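Positive phenol-degradative gene regulator (Ralstonia sp. E2, PDB 5FRW) probably activates sigma-54-dependent transcription of phenol-degradation genes as an ATP- and DNA-binding regulator, its chain here being the N-terminal sensory part that binds phenol and zinc. Local coordinates at residues H125-W130 / R186-P191. Residues are numbered along the deposited sequence; the frame is centred on the assembly and turned at random.
Sequences HGEFLW and RILGKP. With IPH (phenol), chain C.
Strands 125-130 and 186-191, antiparallel neighbours in the middle of a four-stranded sheet, form one wall of the phenol pocket. G126 and G189 make a hydrogen-bonded pair, G126 N to G189 O at 2.8 Å and G189 N to G126 O at 2.6 Å; F128 and I187 make the next one. On the pocket side, I187 packs between the W130 and F128 side chains. Its CG2 lies over the six-membered ring of W130, 3.6 Å from the centroid and 11° off the normal, while CD1 reaches F128 CD1 at 3.7 Å and also touches W130 CZ2. Phenol lies against this face: its C3 sits above the centre of the F128 ring, and W130 NE1 donates a somewhat bent 3.0 Å hydrogen bond (151° at the hydrogen) to phenol O1, which lies near the indole plane. H102 ND1 also hydrogen-bonds the ligand. W130 packs against C151 and E174, two zinc ligands of this V4R-type sensor domain, so the indole lies between the phenol and the zinc site. Across the sheet, H125, its CG anti to the backbone N (chi1 -168°), brings its ring back so that one face meets L188 CD1 off-centre, 3.8 Å from the centroid. R186 NE forms a salt bridge with E176 OE2.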
# COMPACT_ATOMS: atom_id res chain seq x y z
N HIS A 125 -13.01 23.18 -12.29
CA HIS A 125 -12.05 23.97 -11.54
C HIS A 125 -12.19 23.56 -10.09
O HIS A 125 -13.25 23.77 -9.50
CB HIS A 125 -12.30 25.47 -11.75
CG HIS A 125 -11.19 26.34 -11.26
ND1 HIS A 125 -11.15 26.84 -9.97
CD2 HIS A 125 -10.08 26.81 -11.87
CE1 HIS A 125 -10.06 27.57 -9.81
NE2 HIS A 125 -9.39 27.58 -10.95
N GLY A 126 -11.15 22.96 -9.51
CA GLY A 126 -11.24 22.47 -8.15
C GLY A 126 -10.07 22.79 -7.23
O GLY A 126 -8.91 22.56 -7.57
N GLU A 127 -10.37 23.32 -6.05
CA GLU A 127 -9.35 23.50 -5.02
C GLU A 127 -9.77 22.78 -3.74
O GLU A 127 -10.93 22.85 -3.31
CB GLU A 127 -9.08 24.99 -4.77
CG GLU A 127 -10.24 25.93 -5.11
CD GLU A 127 -9.84 27.42 -5.19
OE1 GLU A 127 -8.88 27.78 -5.92
OE2 GLU A 127 -10.50 28.24 -4.51
N PHE A 128 -8.83 22.07 -3.14
CA PHE A 128 -9.11 21.22 -1.99
C PHE A 128 -8.05 21.46 -0.94
O PHE A 128 -6.90 21.75 -1.28
CB PHE A 128 -9.11 19.73 -2.37
CG PHE A 128 -10.03 19.39 -3.52
CD1 PHE A 128 -9.64 19.63 -4.82
CD2 PHE A 128 -11.27 18.83 -3.28
CE1 PHE A 128 -10.50 19.32 -5.89
CE2 PHE A 128 -12.12 18.51 -4.33
CZ PHE A 128 -11.74 18.76 -5.63
N LEU A 129 -8.43 21.32 0.32
CA LEU A 129 -7.50 21.28 1.44
C LEU A 129 -7.15 19.82 1.75
O LEU A 129 -8.03 18.95 1.73
CB LEU A 129 -8.12 21.99 2.65
CG LEU A 129 -7.71 21.63 4.09
CD1 LEU A 129 -6.37 22.22 4.44
CD2 LEU A 129 -8.76 22.12 5.09
N TRP A 130 -5.87 19.56 1.98
CA TRP A 130 -5.39 18.25 2.40
C TRP A 130 -4.82 18.32 3.80
O TRP A 130 -3.79 18.96 4.02
CB TRP A 130 -4.31 17.74 1.46
CG TRP A 130 -4.80 17.04 0.22
CD1 TRP A 130 -6.08 16.65 -0.05
CD2 TRP A 130 -4.01 16.66 -0.90
NE1 TRP A 130 -6.12 16.03 -1.28
CE2 TRP A 130 -4.86 16.02 -1.82
CE3 TRP A 130 -2.65 16.79 -1.22
CZ2 TRP A 130 -4.40 15.51 -3.04
CZ3 TRP A 130 -2.20 16.28 -2.44
CH2 TRP A 130 -3.07 15.65 -3.32
N ARG A 186 -2.50 22.01 -0.01
CA ARG A 186 -3.62 22.57 -0.76
C ARG A 186 -3.35 22.41 -2.24
O ARG A 186 -2.23 22.59 -2.72
CB ARG A 186 -3.86 24.03 -0.38
CG ARG A 186 -5.06 24.67 -1.02
CD ARG A 186 -5.26 26.09 -0.53
NE ARG A 186 -4.11 26.92 -0.88
CZ ARG A 186 -3.94 27.50 -2.06
NH1 ARG A 186 -4.84 27.36 -3.02
NH2 ARG A 186 -2.85 28.24 -2.28
N ILE A 187 -4.39 22.04 -2.97
CA ILE A 187 -4.23 21.69 -4.37
C ILE A 187 -5.24 22.39 -5.25
O ILE A 187 -6.28 22.86 -4.76
CB ILE A 187 -4.38 20.17 -4.57
CG1 ILE A 187 -5.86 19.78 -4.46
CG2 ILE A 187 -3.52 19.41 -3.54
CD1 ILE A 187 -6.17 18.28 -4.71
N LEU A 188 -4.92 22.47 -6.54
CA LEU A 188 -5.80 23.05 -7.56
C LEU A 188 -5.84 22.12 -8.76
O LEU A 188 -4.80 21.68 -9.24
CB LEU A 188 -5.31 24.45 -8.00
CG LEU A 188 -5.92 25.02 -9.29
CD1 LEU A 188 -7.41 25.32 -9.15
CD2 LEU A 188 -5.16 26.27 -9.83
N GLY A 189 -7.03 21.80 -9.23
CA GLY A 189 -7.16 20.93 -10.39
C GLY A 189 -7.94 21.64 -11.48
O GLY A 189 -8.96 22.25 -11.18
N LYS A 190 -7.47 21.54 -12.72
CA LYS A 190 -8.17 22.12 -13.87
C LYS A 190 -7.67 21.46 -15.17
O LYS A 190 -6.61 20.82 -15.17
CB LYS A 190 -7.98 23.64 -13.92
CG LYS A 190 -6.56 24.09 -14.21
CD LYS A 190 -6.35 25.53 -13.74
CE LYS A 190 -4.95 26.03 -14.10
NZ LYS A 190 -4.73 27.43 -13.68
N PRO A 191 -8.44 21.58 -16.26
CA PRO A 191 -8.06 20.93 -17.52
C PRO A 191 -6.62 21.21 -17.95
O PRO A 191 -6.08 22.30 -17.71
CB PRO A 191 -9.05 21.52 -18.53
CG PRO A 191 -10.29 21.71 -17.73
CD PRO A 191 -9.79 22.19 -16.36
C1 IPH C . -8.73 14.24 -3.80
C2 IPH C . -9.00 15.54 -4.23
C3 IPH C . -9.75 15.74 -5.38
C4 IPH C . -10.22 14.64 -6.08
C5 IPH C . -9.96 13.35 -5.65
C6 IPH C . -9.21 13.15 -4.50
O1 IPH C . -7.97 14.04 -2.64